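Local coordinates for protein peptidoglycan D,D-transpeptidase PbpA (PDB 3UPP) that probably cross-links peptidoglycan as a penicillin-binding D,D-transpeptidase of the mycobacterial cell envelope and takes part in regulating cell length, at residues Gln391-Thr396 and Ile415-Ala420; Pro409-Tyr414 and Ala428-Asn433; Gly29-Ala34 and Ile109-Gln114; Gly330-Arg335 and Arg355-Arg360. All coordinates share one frame; numbering follows the deposited sequence.

How the contacts relate
From the N terminus, contact 3 comes first: it closes a long loop between the start of strand 31-38, in the dimerisation domain, and the start of helix 111-123. Contact 4 follows in series, pairing 330-335 with 355-360 as a small two-stranded sheet within the transpeptidase domain. Contacts 1 and 2 come last and cross, because 409-414 lies within the loop that contact 1 closes, whereas 428-433 lies beyond it. Both draw on strand 411-418, which pairs with 393-399 in contact 1 and with 425-431 in contact 2, making three adjacent strands of one antiparallel sheet. Y414 packs against I392, S394 and T396, so these two contacts touch; contacts 3 and 4 stand apart.

Contact 1: residues Gln391-Thr396 and Ile415-Ala420; sequences QIASKT and IAFAPA. With CEF (CEFOTAXIME, C3' cleaved, open, bound form), chain C.
The side chain of A393 lies over one face of the F417 ring, at a hydrogen-bonded pair of the antiparallel hairpin formed by strands 393-399 and 411-418, in the five-stranded sheet of the penicillin-binding transpeptidase fold. Its CB is 3.7 Å from the F417 ring centroid, a CH-pi contact displaced toward the rim near CZ. The ring gets there because CG sits between the backbone N and carbonyl carbon of F417 (chi1 57°), which folds it back over the neighbouring strand; alanine is small enough to fit beneath. A420 CB adds a methyl to the same patch, 3.7 Å from A393 CB, and A420 N donates an almost straight bond to Q391 O just past the cis peptide before P419. On the sheet face carrying S394 and A416, I392 sets CG2 against A416 CB and CG1 against A418 CB, with helix 442-457 packed over them.

K395 N donates to I415 O at 2.9 Å. The chain of K395 runs out opposite its own N (chi1 -174°), then bends at chi2 and chi4, bringing NZ to T396 O and S252 OG. K395 and T396 probably begin the KTG motif; nearby S193 is probably the acylated serine of SxxK, and S252 that of (S/Y)xN. T396 OG1 donates to O1 of the cefotaxime carboxylate, though the modelled 2.4 Å is doubtfully short.

Contact 2: residues Pro409-Tyr414 and Ala428-Asn433; sequences PPHAWY and AVLVEN
H411 meets 428-433 along its CB and the ND1-CE1 side of its ring. CB rests on L430 CD2 at 3.6 Å. The ring then turns beside the backbone N, with CG anti to the carbonyl carbon (chi1 -53°), and ND1 accepts a nearly straight bond from N433 N, 3.1 Å away and close to the ring plane. Histidine suits this place because its ring nitrogen can accept a backbone N-H beyond the A412-V431 pair. CE1, farther out, meets E432 CG; the carboxylate of E432 instead bridges to R183. H401 stacks on the imidazole, and Y189 meets it edge-to-face.

Farther along, L430 CD2 lies over the five-membered ring of W413, 3.9 Å from its centroid, while the indole NE1 bonds to P190 O. A412 and V431, like Y414 and V429, pack their CB atoms together on the opposite face of the sheet. Such backbone pairing, A412 with V431 and Y414 with V429, is that of an antiparallel beta hairpin in the central sheet of the penicillin-binding transpeptidase fold.

Contact 3: residues Gly29-Ala34 and Ile109-Gln114; sequences GGQLLA and INPRIQ
The amide of Q31 lies against the ring of P111 where the tip of a beta hairpin between strands 26-28 and 31-38, with left-handed G29 and G30 as in a type I' turn, meets the N-capped start of helix 111-123. NE2 of Q31 is 3.7 Å from CG of P111, the two side chains crossing obliquely. On the same amide, OE1 comes within 3.3 Å of R112 NH2, with the amide and guanidinium planes 59° apart. A long, flexible glutamine suits this solvent-exposed position: its extended chain places NE2 against the proline CG and CB and carries its oxygen toward the arginine. NE2 also makes a weak bond to G29 O, helping to steady the amide.

G29 approaches P111 from the turn. Its positive phi favours glycine, and its N lies 4.2 Å from P111 CD. R112 bends at chi2 and chi3, which carries its guanidinium back over P111, so that P111 CB lies over one of its faces.

Farther out, L33 packs on Y55 and T59 of helix 52-59, and the same Y55 touches P111 and Q114. L33 and A34 both pair with I26 in a classic beta bulge. I109 touches A28 and L338, next to the strands. Proline fits the first turn, where its missing N-H costs no helix bond, and N110 is the N-cap: its OD1 accepts from R112 N at 3.2 Å.

Contact 4: residues Gly330-Arg335 and Arg355-Arg360; sequences GGITMR and RYQQRR. Unlike the reference sequence in segment 355-360: R355 (reference Gly).
NH2 of R360 donates to G330 O at 2.8 Å, approaching in the carbonyl plane, and also bonds to V362 O, so two carbonyls fix the guanidinium. Its face lies over I332, whose CG1 is 3.4 Å from NH1; a branched aliphatic chain gives such a flat cation an apolar seat. G330, with positive phi, ends helix 317-328 in a Schellman motif.

Between the strands, T333 N donates to R359 O and Q358 N to T333 O, with a beta bulge between T333 and M334. M334 bends at chi2 and chi3 (-52° and -77°), laying SD on Q357 CG and CE on R355 CB.

At the far end R335 N bonds to Y356 O. CB of R335 lies over the centre of the Y356 ring, 4.1 Å from the centroid, while NH1 makes a weak 3.0 Å bond to the tyrosine hydroxyl and NH2 binds P284 O. Both arginines thus combine carbonyl bonds with packing of apolar or aromatic surface, consistent with a short surface sheet in which arginine side chains supplement the backbone bonds at both ends.

Contact 1: residues Gln391-Thr396 and Ile415-Ala420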
loop_
_atom_site.group_PDB
_atom_site.type_symbol
_atom_site.label_atom_id
_atom_site.label_comp_id
_atom_site.label_asym_id
_atom_site.label_seq_id
_atom_site.Cartn_x
_atom_site.Cartn_y
_atom_site.Cartn_z
ATOM N N GLN A 391 17.995 -3.720 11.617
ATOM C CA GLN A 391 17.045 -3.143 12.547
ATOM C C GLN A 391 15.814 -2.630 11.799
ATOM O O GLN A 391 15.866 -1.602 11.117
ATOM C CB GLN A 391 17.687 -2.027 13.374
ATOM C CG GLN A 391 16.850 -1.603 14.586
ATOM C CD GLN A 391 17.545 -0.561 15.455
ATOM O OE1 GLN A 391 17.916 0.525 14.981
ATOM N NE2 GLN A 391 17.712 -0.882 16.745
ATOM N N ILE A 392 14.717 -3.368 11.937
ATOM C CA ILE A 392 13.433 -2.969 11.382
ATOM C C ILE A 392 12.612 -2.211 12.424
ATOM O O ILE A 392 12.541 -2.624 13.590
ATOM C CB ILE A 392 12.621 -4.197 10.919
ATOM C CG1 ILE A 392 13.449 -5.057 9.954
ATOM C CG2 ILE A 392 11.258 -3.757 10.347
ATOM C CD1 ILE A 392 12.724 -6.267 9.416
ATOM N N ALA A 393 12.006 -1.103 12.001
ATOM C CA ALA A 393 10.993 -0.424 12.798
ATOM C C ALA A 393 9.628 -0.823 12.257
ATOM O O ALA A 393 9.380 -0.735 11.063
ATOM C CB ALA A 393 11.183 1.079 12.744
ATOM N N SER A 394 8.735 -1.262 13.128
ATOM C CA SER A 394 7.446 -1.744 12.677
ATOM C C SER A 394 6.330 -1.530 13.672
ATOM O O SER A 394 6.551 -1.277 14.857
ATOM C CB SER A 394 7.530 -3.231 12.406
ATOM O OG SER A 394 7.396 -3.948 13.614
ATOM N N LYS A 395 5.117 -1.653 13.160
ATOM C CA LYS A 395 3.945 -1.775 13.990
ATOM C C LYS A 395 3.023 -2.768 13.308
ATOM O O LYS A 395 2.790 -2.684 12.090
ATOM C CB LYS A 395 3.259 -0.423 14.183
ATOM C CG LYS A 395 2.086 -0.442 15.163
ATOM C CD LYS A 395 2.506 -0.856 16.574
ATOM C CE LYS A 395 1.304 -1.054 17.476
ATOM N NZ LYS A 395 0.759 -2.431 17.352
ATOM N N THR A 396 2.531 -3.725 14.090
ATOM C CA THR A 396 1.539 -4.675 13.630
ATOM C C THR A 396 0.154 -4.187 14.005
ATOM O O THR A 396 -0.010 -3.243 14.768
ATOM C CB THR A 396 1.746 -6.096 14.223
ATOM O OG1 THR A 396 1.883 -5.999 15.647
ATOM C CG2 THR A 396 2.979 -6.788 13.623
ATOM N N ILE A 415 3.129 -2.575 9.123
ATOM C CA ILE A 415 3.800 -1.406 8.504
ATOM C C ILE A 415 5.171 -1.266 9.122
ATOM O O ILE A 415 5.325 -1.355 10.328
ATOM C CB ILE A 415 3.000 -0.063 8.616
ATOM C CG1 ILE A 415 2.892 0.421 10.093
ATOM C CG2 ILE A 415 1.650 -0.195 7.921
ATOM C CD1 ILE A 415 2.290 1.861 10.286
ATOM N N ALA A 416 6.169 -1.054 8.289
ATOM C CA ALA A 416 7.530 -1.169 8.739
ATOM C C ALA A 416 8.397 -0.267 7.914
ATOM O O ALA A 416 7.988 0.191 6.842
ATOM C CB ALA A 416 8.001 -2.609 8.587
ATOM N N PHE A 417 9.594 -0.006 8.421
ATOM C CA PHE A 417 10.644 0.564 7.590
ATOM C C PHE A 417 12.006 0.041 8.052
ATOM O O PHE A 417 12.103 -0.534 9.130
ATOM C CB PHE A 417 10.552 2.099 7.512
ATOM C CG PHE A 417 10.591 2.803 8.845
ATOM C CD1 PHE A 417 11.803 3.259 9.371
ATOM C CD2 PHE A 417 9.417 3.065 9.539
ATOM C CE1 PHE A 417 11.844 3.938 10.555
ATOM C CE2 PHE A 417 9.447 3.737 10.742
ATOM C CZ PHE A 417 10.664 4.179 11.258
ATOM N N ALA A 418 13.031 0.205 7.222
ATOM C CA ALA A 418 14.319 -0.451 7.445
ATOM C C ALA A 418 15.393 0.059 6.493
ATOM O O ALA A 418 15.079 0.442 5.372
ATOM C CB ALA A 418 14.181 -1.971 7.296
ATOM N N PRO A 419 16.657 0.109 6.954
ATOM C CA PRO A 419 17.026 -0.026 8.372
ATOM C C PRO A 419 16.542 1.207 9.144
ATOM O O PRO A 419 16.676 2.325 8.646
ATOM C CB PRO A 419 18.557 -0.081 8.336
ATOM C CG PRO A 419 18.927 -0.358 6.933
ATOM C CD PRO A 419 17.847 0.264 6.100
ATOM N N ALA A 420 15.969 1.006 10.329
ATOM C CA ALA A 420 15.381 2.092 11.126
ATOM C C ALA A 420 16.339 3.267 11.371
ATOM O O ALA A 420 15.910 4.411 11.573
ATOM C CB ALA A 420 14.887 1.546 12.439
HETATM S S1 CEF C . -4.053 -6.664 20.316
HETATM C C1 CEF C . -2.289 -7.021 20.588
HETATM C C2 CEF C . -1.616 -7.265 19.390
HETATM C C3 CEF C . -0.561 -8.174 19.457
HETATM C C4 CEF C . -1.937 -6.630 18.166
HETATM C C5 CEF C . -1.016 -6.560 17.114
HETATM O O1 CEF C . 0.152 -6.016 17.279
HETATM O O2 CEF C . -1.277 -7.122 15.971
HETATM N N1 CEF C . -2.931 -5.754 18.017
HETATM C C6 CEF C . -3.788 -5.322 19.115
HETATM C C7 CEF C . -5.072 -4.705 18.581
HETATM C C8 CEF C . -4.750 -3.585 17.593
HETATM O O3 CEF C . -5.541 -3.317 16.686
HETATM N N2 CEF C . -6.003 -5.653 17.948
HETATM C C9 CEF C . -7.156 -5.964 18.562
HETATM O O4 CEF C . -7.482 -5.530 19.663
HETATM C C10 CEF C . -8.080 -6.913 17.790
HETATM N N3 CEF C . -9.263 -6.467 17.307
HETATM O O5 CEF C . -9.708 -4.918 17.584
HETATM C C11 CEF C . -8.873 -3.942 16.920
HETATM C C12 CEF C . -7.701 -8.169 17.588
HETATM C C13 CEF C . -8.533 -9.085 17.078
HETATM S S2 CEF C . -7.648 -10.485 17.010
HETATM C C14 CEF C . -6.288 -9.893 17.618
HETATM N N4 CEF C . -5.174 -10.592 17.814
HETATM N N5 CEF C . -6.457 -8.601 17.897
#

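Contact 2: residues Pro409-Tyr414 and Ala428-Asn433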
loop_
_atom_site.group_PDB
_atom_site.type_symbol
_atom_site.label_atom_id
_atom_site.label_comp_id
_atom_site.label_asym_id
_atom_site.label_seq_id
_atom_site.Cartn_x
_atom_site.Cartn_y
_atom_site.Cartn_z
ATOM N N PRO A 409 -13.059 -13.310 10.535
ATOM C CA PRO A 409 -11.592 -13.206 10.517
ATOM C C PRO A 409 -11.092 -11.756 10.303
ATOM O O PRO A 409 -11.454 -11.125 9.316
ATOM C CB PRO A 409 -11.189 -14.102 9.339
ATOM C CG PRO A 409 -12.330 -15.047 9.166
ATOM C CD PRO A 409 -13.562 -14.325 9.588
ATOM N N PRO A 410 -10.264 -11.231 11.226
ATOM C CA PRO A 410 -9.791 -9.850 11.099
ATOM C C PRO A 410 -8.763 -9.662 9.981
ATOM O O PRO A 410 -8.169 -10.636 9.524
ATOM C CB PRO A 410 -9.136 -9.580 12.462
ATOM C CG PRO A 410 -8.667 -10.907 12.917
ATOM C CD PRO A 410 -9.718 -11.887 12.432
ATOM N N HIS A 411 -8.550 -8.419 9.556
ATOM C CA HIS A 411 -7.464 -8.123 8.621
ATOM C C HIS A 411 -6.154 -8.125 9.396
ATOM O O HIS A 411 -6.100 -7.625 10.509
ATOM C CB HIS A 411 -7.640 -6.753 7.944
ATOM C CG HIS A 411 -8.972 -6.543 7.294
ATOM N ND1 HIS A 411 -9.481 -7.390 6.334
ATOM C CD2 HIS A 411 -9.882 -5.551 7.441
ATOM C CE1 HIS A 411 -10.657 -6.942 5.933
ATOM N NE2 HIS A 411 -10.922 -5.825 6.588
ATOM N N ALA A 412 -5.112 -8.692 8.802
ATOM C CA ALA A 412 -3.777 -8.682 9.370
ATOM C C ALA A 412 -2.943 -7.578 8.710
ATOM O O ALA A 412 -2.814 -7.539 7.484
ATOM C CB ALA A 412 -3.132 -10.019 9.173
ATOM N N TRP A 413 -2.376 -6.687 9.530
ATOM C CA TRP A 413 -1.637 -5.512 9.039
ATOM C C TRP A 413 -0.197 -5.527 9.561
ATOM O O TRP A 413 0.067 -5.995 10.656
ATOM C CB TRP A 413 -2.285 -4.230 9.553
ATOM C CG TRP A 413 -3.410 -3.596 8.779
ATOM C CD1 TRP A 413 -4.723 -3.564 9.137
ATOM C CD2 TRP A 413 -3.307 -2.820 7.565
ATOM N NE1 TRP A 413 -5.461 -2.847 8.207
ATOM C CE2 TRP A 413 -4.613 -2.374 7.240
ATOM C CE3 TRP A 413 -2.240 -2.458 6.730
ATOM C CZ2 TRP A 413 -4.883 -1.563 6.120
ATOM C CZ3 TRP A 413 -2.504 -1.663 5.609
ATOM C CH2 TRP A 413 -3.825 -1.226 5.312
ATOM N N TYR A 414 0.714 -4.957 8.784
ATOM C CA TYR A 414 2.103 -4.764 9.184
ATOM C C TYR A 414 2.677 -3.600 8.405
ATOM O O TYR A 414 2.697 -3.630 7.170
ATOM C CB TYR A 414 2.923 -6.005 8.863
ATOM C CG TYR A 414 4.390 -5.942 9.261
ATOM C CD1 TYR A 414 4.773 -5.939 10.613
ATOM C CD2 TYR A 414 5.396 -5.920 8.291
ATOM C CE1 TYR A 414 6.112 -5.932 10.987
ATOM C CE2 TYR A 414 6.749 -5.901 8.657
ATOM C CZ TYR A 414 7.099 -5.907 10.009
ATOM O OH TYR A 414 8.429 -5.884 10.383
ATOM N N ALA A 428 3.848 -1.574 3.643
ATOM C CA ALA A 428 2.625 -1.984 4.308
ATOM C C ALA A 428 2.199 -3.316 3.693
ATOM O O ALA A 428 2.292 -3.493 2.481
ATOM C CB ALA A 428 1.528 -0.943 4.178
ATOM N N VAL A 429 1.798 -4.256 4.548
ATOM C CA VAL A 429 1.224 -5.538 4.154
ATOM C C VAL A 429 -0.169 -5.595 4.763
ATOM O O VAL A 429 -0.340 -5.445 5.969
ATOM C CB VAL A 429 2.055 -6.755 4.690
ATOM C CG1 VAL A 429 1.374 -8.064 4.384
ATOM C CG2 VAL A 429 3.465 -6.756 4.117
ATOM N N LEU A 430 -1.161 -5.781 3.914
ATOM C CA LEU A 430 -2.520 -6.034 4.344
ATOM C C LEU A 430 -2.871 -7.447 3.891
ATOM O O LEU A 430 -2.832 -7.750 2.707
ATOM C CB LEU A 430 -3.480 -4.994 3.739
ATOM C CG LEU A 430 -4.983 -5.073 4.040
ATOM C CD1 LEU A 430 -5.711 -5.838 2.960
ATOM C CD2 LEU A 430 -5.333 -5.623 5.433
ATOM N N VAL A 431 -3.168 -8.320 4.837
ATOM C CA VAL A 431 -3.684 -9.629 4.504
ATOM C C VAL A 431 -5.164 -9.522 4.825
ATOM O O VAL A 431 -5.568 -9.429 6.002
ATOM C CB VAL A 431 -2.955 -10.767 5.262
ATOM C CG1 VAL A 431 -3.685 -12.079 5.112
ATOM C CG2 VAL A 431 -1.529 -10.912 4.756
ATOM N N GLU A 432 -5.956 -9.465 3.762
ATOM C CA GLU A 432 -7.377 -9.197 3.859
ATOM C C GLU A 432 -8.093 -10.445 4.373
ATOM O O GLU A 432 -7.881 -11.555 3.860
ATOM C CB GLU A 432 -7.931 -8.763 2.499
ATOM C CG GLU A 432 -9.381 -8.341 2.555
ATOM C CD GLU A 432 -9.981 -8.078 1.198
ATOM O OE1 GLU A 432 -11.173 -8.382 1.006
ATOM O OE2 GLU A 432 -9.275 -7.558 0.319
ATOM N N ASN A 433 -8.925 -10.257 5.400
ATOM C CA ASN A 433 -9.609 -11.368 6.065
ATOM C C ASN A 433 -8.654 -12.404 6.634
ATOM O O ASN A 433 -9.043 -13.551 6.838
ATOM C CB ASN A 433 -10.624 -12.037 5.131
ATOM C CG ASN A 433 -12.029 -11.539 5.355
ATOM O OD1 ASN A 433 -12.492 -10.620 4.668
ATOM N ND2 ASN A 433 -12.717 -12.128 6.332
#

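Contact 3: residues Gly29-Ala34 and Ile109-Gln114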
loop_
_atom_site.group_PDB
_atom_site.type_symbol
_atom_site.label_atom_id
_atom_site.label_comp_id
_atom_site.label_asym_id
_atom_site.label_seq_id
_atom_site.Cartn_x
_atom_site.Cartn_y
_atom_site.Cartn_z
ATOM N N GLY A 29 12.892 -1.631 -13.766
ATOM C CA GLY A 29 14.295 -2.031 -13.668
ATOM C C GLY A 29 14.845 -2.554 -14.986
ATOM O O GLY A 29 15.507 -3.591 -15.023
ATOM N N GLY A 30 14.556 -1.833 -16.070
ATOM C CA GLY A 30 14.998 -2.214 -17.416
ATOM C C GLY A 30 14.508 -3.587 -17.856
ATOM O O GLY A 30 15.170 -4.270 -18.645
ATOM N N GLN A 31 13.354 -3.994 -17.332
ATOM C CA GLN A 31 12.729 -5.262 -17.695
ATOM C C GLN A 31 11.299 -4.988 -18.090
ATOM O O GLN A 31 10.727 -3.992 -17.671
ATOM C CB GLN A 31 12.774 -6.230 -16.522
ATOM C CG GLN A 31 14.185 -6.613 -16.149
ATOM C CD GLN A 31 14.249 -7.362 -14.847
ATOM O OE1 GLN A 31 13.607 -8.405 -14.694
ATOM N NE2 GLN A 31 15.032 -6.841 -13.890
ATOM N N LEU A 32 10.716 -5.889 -18.870
ATOM C CA LEU A 32 9.447 -5.614 -19.534
ATOM C C LEU A 32 8.260 -6.152 -18.771
ATOM O O LEU A 32 8.269 -7.294 -18.321
ATOM C CB LEU A 32 9.458 -6.190 -20.948
ATOM C CG LEU A 32 10.513 -5.619 -21.897
ATOM C CD1 LEU A 32 10.722 -6.503 -23.133
ATOM C CD2 LEU A 32 10.127 -4.224 -22.274
ATOM N N LEU A 33 7.236 -5.323 -18.633
ATOM C CA LEU A 33 6.024 -5.732 -17.939
ATOM C C LEU A 33 4.887 -5.874 -18.947
ATOM O O LEU A 33 3.982 -6.703 -18.784
ATOM C CB LEU A 33 5.662 -4.726 -16.841
ATOM C CG LEU A 33 6.761 -4.248 -15.887
ATOM C CD1 LEU A 33 6.149 -3.331 -14.840
ATOM C CD2 LEU A 33 7.526 -5.408 -15.221
ATOM N N ALA A 34 4.952 -5.050 -19.985
ATOM C CA ALA A 34 4.024 -5.109 -21.084
ATOM C C ALA A 34 4.737 -4.645 -22.346
ATOM O O ALA A 34 5.452 -3.640 -22.340
ATOM C CB ALA A 34 2.815 -4.252 -20.802
ATOM N N ILE A 109 8.913 0.619 -10.136
ATOM C CA ILE A 109 8.798 -0.677 -9.494
ATOM C C ILE A 109 10.154 -1.365 -9.488
ATOM O O ILE A 109 10.849 -1.374 -10.504
ATOM C CB ILE A 109 7.727 -1.583 -10.175
ATOM C CG1 ILE A 109 6.310 -1.001 -10.030
ATOM C CG2 ILE A 109 7.789 -3.013 -9.616
ATOM C CD1 ILE A 109 5.743 -1.004 -8.610
ATOM N N ASN A 110 10.540 -1.897 -8.327
ATOM C CA ASN A 110 11.693 -2.788 -8.239
ATOM C C ASN A 110 11.231 -4.242 -8.414
ATOM O O ASN A 110 10.523 -4.766 -7.560
ATOM C CB ASN A 110 12.437 -2.596 -6.914
ATOM C CG ASN A 110 13.759 -3.364 -6.856
ATOM O OD1 ASN A 110 13.871 -4.476 -7.357
ATOM N ND2 ASN A 110 14.760 -2.763 -6.237
ATOM N N PRO A 111 11.621 -4.881 -9.533
ATOM C CA PRO A 111 11.218 -6.239 -9.885
ATOM C C PRO A 111 11.343 -7.257 -8.752
ATOM O O PRO A 111 10.413 -8.033 -8.512
ATOM C CB PRO A 111 12.168 -6.594 -11.036
ATOM C CG PRO A 111 12.444 -5.320 -11.677
ATOM C CD PRO A 111 12.486 -4.293 -10.575
ATOM N N ARG A 112 12.471 -7.236 -8.048
ATOM C CA ARG A 112 12.712 -8.189 -6.974
ATOM C C ARG A 112 11.845 -7.955 -5.743
ATOM O O ARG A 112 11.410 -8.911 -5.096
ATOM C CB ARG A 112 14.195 -8.244 -6.628
ATOM C CG ARG A 112 15.032 -8.907 -7.740
ATOM C CD ARG A 112 14.319 -10.156 -8.399
ATOM N NE ARG A 112 14.591 -10.239 -9.844
ATOM C CZ ARG A 112 13.670 -10.286 -10.810
ATOM N NH1 ARG A 112 12.365 -10.294 -10.533
ATOM N NH2 ARG A 112 14.067 -10.346 -12.075
ATOM N N ILE A 113 11.572 -6.691 -5.433
ATOM C CA ILE A 113 10.683 -6.366 -4.325
ATOM C C ILE A 113 9.230 -6.718 -4.703
ATOM O O ILE A 113 8.490 -7.276 -3.881
ATOM C CB ILE A 113 10.824 -4.889 -3.883
ATOM C CG1 ILE A 113 12.299 -4.517 -3.679
ATOM C CG2 ILE A 113 10.015 -4.619 -2.625
ATOM C CD1 ILE A 113 12.535 -3.025 -3.406
ATOM N N GLN A 114 8.839 -6.412 -5.944
ATOM C CA GLN A 114 7.516 -6.790 -6.476
ATOM C C GLN A 114 7.292 -8.309 -6.479
ATOM O O GLN A 114 6.232 -8.788 -6.055
ATOM C CB GLN A 114 7.317 -6.245 -7.899
ATOM C CG GLN A 114 5.911 -6.485 -8.492
ATOM C CD GLN A 114 4.889 -5.448 -8.073
ATOM O OE1 GLN A 114 5.220 -4.471 -7.424
ATOM N NE2 GLN A 114 3.637 -5.653 -8.450
#

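Contact 4: residues Gly330-Arg335 and Arg355-Arg360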
loop_
_atom_site.group_PDB
_atom_site.type_symbol
_atom_site.label_atom_id
_atom_site.label_comp_id
_atom_site.label_asym_id
_atom_site.label_seq_id
_atom_site.Cartn_x
_atom_site.Cartn_y
_atom_site.Cartn_z
ATOM N N GLY A 330 11.974 11.180 8.567
ATOM C CA GLY A 330 12.145 12.271 9.537
ATOM C C GLY A 330 10.914 13.149 9.668
ATOM O O GLY A 330 11.017 14.322 10.017
ATOM N N GLY A 331 9.752 12.576 9.363
ATOM C CA GLY A 331 8.474 13.276 9.459
ATOM C C GLY A 331 7.979 13.930 8.182
ATOM O O GLY A 331 6.918 14.555 8.185
ATOM N N ILE A 332 8.747 13.774 7.100
ATOM C CA ILE A 332 8.420 14.361 5.787
ATOM C C ILE A 332 7.856 13.346 4.768
ATOM O O ILE A 332 8.514 12.361 4.404
ATOM C CB ILE A 332 9.637 15.132 5.179
ATOM C CG1 ILE A 332 9.901 16.419 5.981
ATOM C CG2 ILE A 332 9.422 15.433 3.672
ATOM C CD1 ILE A 332 10.993 17.341 5.397
ATOM N N THR A 333 6.634 13.628 4.316
ATOM C CA THR A 333 5.922 12.811 3.358
ATOM C C THR A 333 6.332 13.228 1.949
ATOM O O THR A 333 6.121 14.370 1.554
ATOM C CB THR A 333 4.379 12.992 3.493
ATOM O OG1 THR A 333 3.969 12.800 4.853
ATOM C CG2 THR A 333 3.605 12.028 2.577
ATOM N N MET A 334 6.913 12.294 1.199
ATOM C CA MET A 334 7.169 12.492 -0.214
ATOM C C MET A 334 5.941 12.015 -0.972
ATOM O O MET A 334 5.302 11.050 -0.584
ATOM C CB MET A 334 8.418 11.728 -0.662
ATOM C CG MET A 334 9.710 12.148 0.042
ATOM S SD MET A 334 10.041 13.931 -0.008
ATOM C CE MET A 334 10.639 14.129 -1.684
ATOM N N ARG A 335 5.610 12.715 -2.045
ATOM C CA ARG A 335 4.474 12.394 -2.876
ATOM C C ARG A 335 4.791 11.098 -3.612
ATOM O O ARG A 335 5.784 11.041 -4.345
ATOM C CB ARG A 335 4.257 13.522 -3.877
ATOM C CG ARG A 335 3.124 13.293 -4.836
ATOM C CD ARG A 335 3.509 13.714 -6.230
ATOM N NE ARG A 335 2.467 13.348 -7.183
ATOM C CZ ARG A 335 1.642 14.195 -7.805
ATOM N NH1 ARG A 335 1.715 15.511 -7.605
ATOM N NH2 ARG A 335 0.737 13.708 -8.651
ATOM N N ARG A 355 11.080 14.011 -7.317
ATOM C CA ARG A 355 10.549 13.969 -5.961
ATOM C C ARG A 355 10.083 15.354 -5.489
ATOM O O ARG A 355 10.692 16.371 -5.835
ATOM C CB ARG A 355 11.595 13.379 -5.001
ATOM C CG ARG A 355 13.032 13.933 -5.135
ATOM C CD ARG A 355 13.995 13.330 -4.086
ATOM N NE ARG A 355 15.379 13.299 -4.573
ATOM C CZ ARG A 355 16.445 12.946 -3.846
ATOM N NH1 ARG A 355 16.324 12.587 -2.570
ATOM N NH2 ARG A 355 17.652 12.957 -4.401
ATOM N N TYR A 356 8.982 15.393 -4.743
ATOM C CA TYR A 356 8.597 16.609 -4.018
ATOM C C TYR A 356 7.928 16.330 -2.672
ATOM O O TYR A 356 7.236 15.318 -2.499
ATOM C CB TYR A 356 7.818 17.615 -4.904
ATOM C CG TYR A 356 6.307 17.493 -4.970
ATOM C CD1 TYR A 356 5.680 17.035 -6.137
ATOM C CD2 TYR A 356 5.498 17.894 -3.896
ATOM C CE1 TYR A 356 4.273 16.947 -6.228
ATOM C CE2 TYR A 356 4.101 17.803 -3.957
ATOM C CZ TYR A 356 3.488 17.328 -5.131
ATOM O OH TYR A 356 2.108 17.238 -5.211
ATOM N N GLN A 357 8.166 17.227 -1.718
ATOM C CA GLN A 357 7.723 17.036 -0.342
ATOM C C GLN A 357 6.313 17.543 -0.169
ATOM O O GLN A 357 6.065 18.740 -0.159
ATOM C CB GLN A 357 8.666 17.734 0.636
ATOM C CG GLN A 357 10.123 17.523 0.307
ATOM C CD GLN A 357 11.047 18.101 1.341
ATOM O OE1 GLN A 357 10.645 18.927 2.169
ATOM N NE2 GLN A 357 12.308 17.670 1.302
ATOM N N GLN A 358 5.384 16.610 -0.049
ATOM C CA GLN A 358 3.984 16.937 0.057
ATOM C C GLN A 358 3.745 17.799 1.291
ATOM O O GLN A 358 3.061 18.820 1.212
ATOM C CB GLN A 358 3.173 15.650 0.114
ATOM C CG GLN A 358 1.978 15.655 -0.801
ATOM C CD GLN A 358 1.568 14.264 -1.230
ATOM O OE1 GLN A 358 1.781 13.281 -0.510
ATOM N NE2 GLN A 358 0.969 14.169 -2.413
ATOM N N ARG A 359 4.334 17.389 2.419
ATOM C CA ARG A 359 4.191 18.088 3.697
ATOM C C ARG A 359 5.046 17.485 4.810
ATOM O O ARG A 359 5.675 16.431 4.638
ATOM C CB ARG A 359 2.728 18.090 4.158
ATOM C CG ARG A 359 2.199 16.728 4.569
ATOM C CD ARG A 359 0.699 16.680 4.433
ATOM N NE ARG A 359 0.315 15.567 3.567
ATOM C CZ ARG A 359 -0.871 15.428 2.983
ATOM N NH1 ARG A 359 -1.837 16.333 3.166
ATOM N NH2 ARG A 359 -1.088 14.368 2.218
ATOM N N ARG A 360 5.042 18.170 5.953
ATOM C CA ARG A 360 5.615 17.659 7.189
ATOM C C ARG A 360 4.481 17.220 8.119
ATOM O O ARG A 360 3.651 18.042 8.530
ATOM C CB ARG A 360 6.497 18.720 7.853
ATOM C CG ARG A 360 7.098 18.257 9.157
ATOM C CD ARG A 360 8.190 19.163 9.671
ATOM N NE ARG A 360 9.491 18.953 9.022
ATOM C CZ ARG A 360 10.300 17.918 9.241
ATOM N NH1 ARG A 360 11.466 17.845 8.616
ATOM N NH2 ARG A 360 9.941 16.938 10.057
#